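Long-range contacts in AvrRxo1-ORF1 (Xanthomonas oryzae pv. oryzicola, PDB 4Z8T), which is a type III effector with a polynucleotide kinase-like domain of the zeta toxin family, probably a phosphotransferase, bound here to its chaperone-like partner AvrRxo1-ORF2: residues G100-D105 against R136-L141; V106-L111 against Q125-S130. All coordinates share one frame; numbering follows the deposited sequence.

Interaction 1: residues G100-D105 against R136-L141; sequences GCVNPD and RFEGGL
V102 and E138 bring the two backbones closest, their CA atoms 6.3 Å apart, where the irregular run G100-D105 passes the last turns of the helix holding R136-L141; no hydrogen bond joins the two. V102 carries the contact with both of its methyls. CG2 slides past L141, reaching CD1 at 3.7 Å, and comes obliquely to CE2 of F137. CG1, placed anti to the backbone N (chi1 179°), turns instead to E138 and lies 3.6 Å from its OE1. A branched residue suits this place because its two methyls face different neighbours. F137 sets its ring edge against the loop backbone: CE2 is 3.5 Å from the carbonyl O of C101, and CZ is 3.6 Å from that of G100. The rim hydrogens of a phenyl ring are slightly positive, which makes such an edge a tolerable neighbour for carbonyl oxygens. L141 CD1, from the next turn of the same helix, sits over one ring face, offset toward the rim, while A47 and A51 of helix 34-60 also pack on the ring. The extended chain of E138 crosses the V102 side chain at about a right angle, and its OE1 is hydrogen-bonded to the hydroxyl of Y169. G100 has a positive phi of 112°, a conformation glycine accepts readily. Farther along, N103 OD1 accepts the backbone N-H of D105 at 3.0 Å, closing an Asx turn. V102 is also backbone-bonded to V155 and D157, so the loop is fitted between strand 154-157 and helix 123-141, a connection beside the sheet consistent with an alpha/beta P-loop kinase fold.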
loop_
_atom_site.group_PDB
_atom_site.type_symbol
_atom_site.label_atom_id
_atom_site.label_comp_id
_atom_site.label_asym_id
_atom_site.label_seq_id
_atom_site.Cartn_x
_atom_site.Cartn_y
_atom_site.Cartn_z
ATOM N N GLY A 100 -22.007 26.654 -17.973
ATOM C CA GLY A 100 -21.197 27.863 -17.997
ATOM C C GLY A 100 -19.741 27.652 -17.622
ATOM O O GLY A 100 -18.937 28.588 -17.682
ATOM N N CYS A 101 -19.391 26.425 -17.245
ATOM C CA CYS A 101 -18.022 26.117 -16.835
ATOM C C CYS A 101 -17.131 25.784 -18.024
ATOM O O CYS A 101 -17.610 25.292 -19.064
ATOM C CB CYS A 101 -18.008 24.944 -15.847
ATOM S SG CYS A 101 -19.001 25.228 -14.365
ATOM N N VAL A 102 -15.835 26.061 -17.883
ATOM C CA VAL A 102 -14.856 25.679 -18.903
ATOM C C VAL A 102 -14.514 24.199 -18.787
ATOM O O VAL A 102 -13.904 23.763 -17.812
ATOM C CB VAL A 102 -13.566 26.495 -18.804
ATOM C CG1 VAL A 102 -12.572 26.035 -19.867
ATOM C CG2 VAL A 102 -13.869 27.968 -18.968
ATOM N N ASN A 103 -14.916 23.439 -19.804
ATOM C CA ASN A 103 -14.867 21.986 -19.786
ATOM C C ASN A 103 -15.308 21.523 -21.171
ATOM O O ASN A 103 -16.439 21.796 -21.560
ATOM C CB ASN A 103 -15.862 21.483 -18.736
ATOM C CG ASN A 103 -15.887 19.977 -18.610
ATOM O OD1 ASN A 103 -15.283 19.254 -19.402
ATOM N ND2 ASN A 103 -16.605 19.490 -17.601
ATOM N N PRO A 104 -14.434 20.820 -21.912
ATOM C CA PRO A 104 -14.802 20.344 -23.258
ATOM C C PRO A 104 -16.023 19.443 -23.246
ATOM O O PRO A 104 -16.812 19.436 -24.190
ATOM C CB PRO A 104 -13.576 19.538 -23.704
ATOM C CG PRO A 104 -12.816 19.239 -22.448
ATOM C CD PRO A 104 -13.070 20.410 -21.535
ATOM N N ASP A 105 -16.193 18.681 -22.176
ATOM C CA ASP A 105 -17.324 17.770 -22.114
ATOM C C ASP A 105 -18.708 18.420 -22.217
ATOM O O ASP A 105 -19.670 17.748 -22.591
ATOM C CB ASP A 105 -17.232 16.917 -20.849
ATOM C CG ASP A 105 -15.998 16.048 -20.832
ATOM O OD1 ASP A 105 -15.529 15.659 -21.922
ATOM O OD2 ASP A 105 -15.490 15.762 -19.728
ATOM N N ARG A 136 -11.737 27.975 -27.485
ATOM C CA ARG A 136 -12.283 29.230 -27.961
ATOM C C ARG A 136 -13.132 29.883 -26.872
ATOM O O ARG A 136 -13.096 31.099 -26.683
ATOM C CB ARG A 136 -13.099 29.011 -29.237
ATOM C CG ARG A 136 -13.762 30.265 -29.733
ATOM C CD ARG A 136 -13.558 30.498 -31.228
ATOM N NE ARG A 136 -14.609 31.366 -31.752
ATOM C CZ ARG A 136 -14.697 32.669 -31.503
ATOM N NH1 ARG A 136 -15.697 33.372 -32.012
ATOM N NH2 ARG A 136 -13.790 33.273 -30.744
ATOM N N PHE A 137 -13.867 29.056 -26.133
ATOM C CA PHE A 137 -14.722 29.535 -25.054
ATOM C C PHE A 137 -13.849 30.172 -23.965
ATOM O O PHE A 137 -14.096 31.304 -23.539
ATOM C CB PHE A 137 -15.563 28.357 -24.531
ATOM C CG PHE A 137 -16.423 28.672 -23.334
ATOM C CD1 PHE A 137 -17.218 29.806 -23.284
ATOM C CD2 PHE A 137 -16.461 27.788 -22.266
ATOM C CE1 PHE A 137 -18.013 30.065 -22.177
ATOM C CE2 PHE A 137 -17.261 28.036 -21.159
ATOM C CZ PHE A 137 -18.039 29.172 -21.115
ATOM N N GLU A 138 -12.803 29.465 -23.556
ATOM C CA GLU A 138 -11.907 29.973 -22.521
ATOM C C GLU A 138 -11.184 31.240 -22.979
ATOM O O GLU A 138 -10.984 32.172 -22.195
ATOM C CB GLU A 138 -10.897 28.895 -22.119
ATOM C CG GLU A 138 -9.937 29.315 -21.002
ATOM C CD GLU A 138 -8.856 28.288 -20.754
ATOM O OE1 GLU A 138 -9.197 27.110 -20.501
ATOM O OE2 GLU A 138 -7.658 28.657 -20.810
ATOM N N GLY A 139 -10.795 31.275 -24.250
ATOM C CA GLY A 139 -10.123 32.443 -24.796
ATOM C C GLY A 139 -10.944 33.713 -24.686
ATOM O O GLY A 139 -10.419 34.777 -24.334
ATOM N N GLY A 140 -12.232 33.609 -24.994
ATOM C CA GLY A 140 -13.130 34.743 -24.925
ATOM C C GLY A 140 -13.439 35.148 -23.497
ATOM O O GLY A 140 -13.782 36.301 -23.237
ATOM N N LEU A 141 -13.325 34.199 -22.570
ATOM C CA LEU A 141 -13.588 34.487 -21.164
ATOM C C LEU A 141 -12.440 35.231 -20.509
ATOM O O LEU A 141 -12.636 35.901 -19.491
ATOM C CB LEU A 141 -13.846 33.196 -20.380
ATOM C CG LEU A 141 -15.206 32.541 -20.619
ATOM C CD1 LEU A 141 -15.312 31.214 -19.869
ATOM C CD2 LEU A 141 -16.294 33.488 -20.185
#

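Interaction 2: residues V106-L111 against Q125-S130; sequences VFKSSL and QVHSES
K108 reaches from one helix to the next in a helix-helix contact of the P-loop kinase fold, between helix 108-113 and helix 123-141. Its CB lies 4.0 Å from V126 CG2, and its CG rests against the same methyl while passing near S130 OG. The chain runs on extended and then bends at its last torsion (chi4 65°), which carries CE alongside the H127 ring edge and turns NZ between two acceptors. NZ donates to H127 ND1 at 2.9 Å, lying 12° out of the ring plane, and to S130 OG at 3.0 Å. Its strongest partner is D105, whose carboxylate forms a salt bridge with it, so three partners grip this buried ammonium group. Lysine suits the place: the methylenes accept apolar neighbours and the tip can give several N-H bonds. The bond from NZ to ND1 would favour leaving that nitrogen unprotonated.

L111 adds packing: CB meets V126 CG1 at 3.8 Å, CD1 lies against the backbone at S130, and CD2 touches the carboxylate carbon CD of E129 at 3.7 Å. The carboxylate of E129 is held by T6, R36 and H40, which probably offset its buried charge. F107 meets S130 with CB and with ring atom CD2, which comes obliquely to S130 O, while its ring packs on L43 and A47 of helix 34-60. A small serine lets the two backbones come close, with F107 and S130 CA atoms 5.5 Å apart. S130 OG sits between its own backbone N and carbonyl carbon (chi1 77°), from where it donates at 2.8 Å to the carbonyl O of H127.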
loop_
_atom_site.group_PDB
_atom_site.type_symbol
_atom_site.label_atom_id
_atom_site.label_comp_id
_atom_site.label_asym_id
_atom_site.label_seq_id
_atom_site.Cartn_x
_atom_site.Cartn_y
_atom_site.Cartn_z
ATOM N N VAL A 106 -18.819 19.710 -21.893
ATOM C CA VAL A 106 -20.120 20.382 -21.956
ATOM C C VAL A 106 -20.638 20.531 -23.387
ATOM O O VAL A 106 -21.831 20.764 -23.583
ATOM C CB VAL A 106 -20.133 21.790 -21.293
ATOM C CG1 VAL A 106 -19.686 21.721 -19.829
ATOM C CG2 VAL A 106 -19.291 22.776 -22.094
ATOM N N PHE A 107 -19.746 20.412 -24.371
ATOM C CA PHE A 107 -20.151 20.573 -25.778
ATOM C C PHE A 107 -20.454 19.248 -26.448
ATOM O O PHE A 107 -20.978 19.227 -27.570
ATOM C CB PHE A 107 -19.067 21.285 -26.593
ATOM C CG PHE A 107 -18.818 22.706 -26.159
ATOM C CD1 PHE A 107 -19.749 23.696 -26.440
ATOM C CD2 PHE A 107 -17.656 23.053 -25.476
ATOM C CE1 PHE A 107 -19.543 25.007 -26.049
ATOM C CE2 PHE A 107 -17.439 24.366 -25.078
ATOM C CZ PHE A 107 -18.383 25.348 -25.371
ATOM N N LYS A 108 -20.110 18.151 -25.781
ATOM C CA LYS A 108 -20.106 16.840 -26.429
ATOM C C LYS A 108 -21.474 16.333 -26.838
ATOM O O LYS A 108 -21.622 15.800 -27.935
ATOM C CB LYS A 108 -19.400 15.793 -25.559
ATOM C CG LYS A 108 -17.887 15.893 -25.625
ATOM C CD LYS A 108 -17.235 14.700 -24.934
ATOM C CE LYS A 108 -15.751 14.657 -25.215
ATOM N NZ LYS A 108 -15.091 15.838 -24.605
ATOM N N SER A 109 -22.470 16.498 -25.977
ATOM C CA SER A 109 -23.805 16.021 -26.297
ATOM C C SER A 109 -24.346 16.745 -27.532
ATOM O O SER A 109 -24.867 16.109 -28.456
ATOM C CB SER A 109 -24.749 16.226 -25.113
ATOM O OG SER A 109 -26.056 15.786 -25.438
ATOM N N SER A 110 -24.198 18.066 -27.556
ATOM C CA SER A 110 -24.684 18.854 -28.683
ATOM C C SER A 110 -23.959 18.478 -29.968
ATOM O O SER A 110 -24.580 18.365 -31.028
ATOM C CB SER A 110 -24.545 20.355 -28.417
ATOM O OG SER A 110 -25.488 20.791 -27.452
ATOM N N LEU A 111 -22.647 18.309 -29.890
ATOM C CA LEU A 111 -21.890 17.960 -31.095
ATOM C C LEU A 111 -22.248 16.556 -31.555
ATOM O O LEU A 111 -22.289 16.273 -32.758
ATOM C CB LEU A 111 -20.392 18.052 -30.831
ATOM C CG LEU A 111 -19.890 19.472 -30.566
ATOM C CD1 LEU A 111 -18.420 19.434 -30.184
ATOM C CD2 LEU A 111 -20.097 20.353 -31.804
ATOM N N GLN A 125 -15.527 10.467 -30.940
ATOM C CA GLN A 125 -15.653 11.100 -32.242
ATOM C C GLN A 125 -15.770 12.621 -32.175
ATOM O O GLN A 125 -15.303 13.313 -33.093
ATOM C CB GLN A 125 -16.854 10.530 -32.995
ATOM C CG GLN A 125 -16.551 9.261 -33.753
ATOM C CD GLN A 125 -17.735 8.822 -34.562
ATOM O OE1 GLN A 125 -18.785 8.503 -34.009
ATOM N NE2 GLN A 125 -17.590 8.835 -35.887
ATOM N N VAL A 126 -16.378 13.143 -31.109
ATOM C CA VAL A 126 -16.534 14.595 -30.991
ATOM C C VAL A 126 -15.495 15.268 -30.086
ATOM O O VAL A 126 -15.527 16.485 -29.917
ATOM C CB VAL A 126 -17.963 15.025 -30.541
ATOM C CG1 VAL A 126 -19.020 14.613 -31.584
ATOM C CG2 VAL A 126 -18.315 14.439 -29.165
ATOM N N HIS A 127 -14.577 14.498 -29.504
ATOM C CA HIS A 127 -13.713 15.079 -28.470
ATOM C C HIS A 127 -12.802 16.210 -28.951
ATOM O O HIS A 127 -12.707 17.263 -28.294
ATOM C CB HIS A 127 -12.876 14.021 -27.749
ATOM C CG HIS A 127 -11.960 14.607 -26.722
ATOM N ND1 HIS A 127 -12.411 15.117 -25.524
ATOM C CD2 HIS A 127 -10.619 14.802 -26.731
ATOM C CE1 HIS A 127 -11.389 15.590 -24.833
ATOM N NE2 HIS A 127 -10.292 15.408 -25.543
ATOM N N SER A 128 -12.121 16.000 -30.073
ATOM C CA SER A 128 -11.235 17.035 -30.601
ATOM C C SER A 128 -12.004 18.319 -30.864
ATOM O O SER A 128 -11.577 19.406 -30.478
ATOM C CB SER A 128 -10.552 16.566 -31.884
ATOM O OG SER A 128 -9.616 15.547 -31.597
ATOM N N GLU A 129 -13.140 18.190 -31.532
ATOM C CA GLU A 129 -13.980 19.350 -31.787
ATOM C C GLU A 129 -14.438 20.036 -30.492
ATOM O O GLU A 129 -14.465 21.266 -30.402
ATOM C CB GLU A 129 -15.187 18.936 -32.635
ATOM C CG GLU A 129 -16.022 20.096 -33.131
ATOM C CD GLU A 129 -17.213 19.622 -33.937
ATOM O OE1 GLU A 129 -17.599 18.435 -33.791
ATOM O OE2 GLU A 129 -17.770 20.435 -34.703
ATOM N N SER A 130 -14.791 19.248 -29.480
ATOM C CA SER A 130 -15.282 19.826 -28.231
ATOM C C SER A 130 -14.144 20.549 -27.518
ATOM O O SER A 130 -14.364 21.562 -26.857
ATOM C CB SER A 130 -15.910 18.759 -27.330
ATOM O OG SER A 130 -14.929 17.984 -26.675
#

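In the fold
Both contacts are buried and both press the run from G100 to L111 onto helix 123-141, interaction 1 near its C-terminal end and interaction 2 closer to its start, with centres about 13 Å apart. Helix 34-60 lines both, and F107 and F137 meet between them. Beside strand 154-157, interaction 1 has no hydrogen bond across its segments and joins by methyl packing and ring-edge contacts to carbonyl oxygens; interaction 2, the larger, adds a buried lysine cluster to its packing. D105 ties them together: its carboxylate pairs with K108 and also bonds S98 of the AvrRxo1-ORF2 chain. P104 and H127 pack on that chain too, so the partner protein borders both contacts.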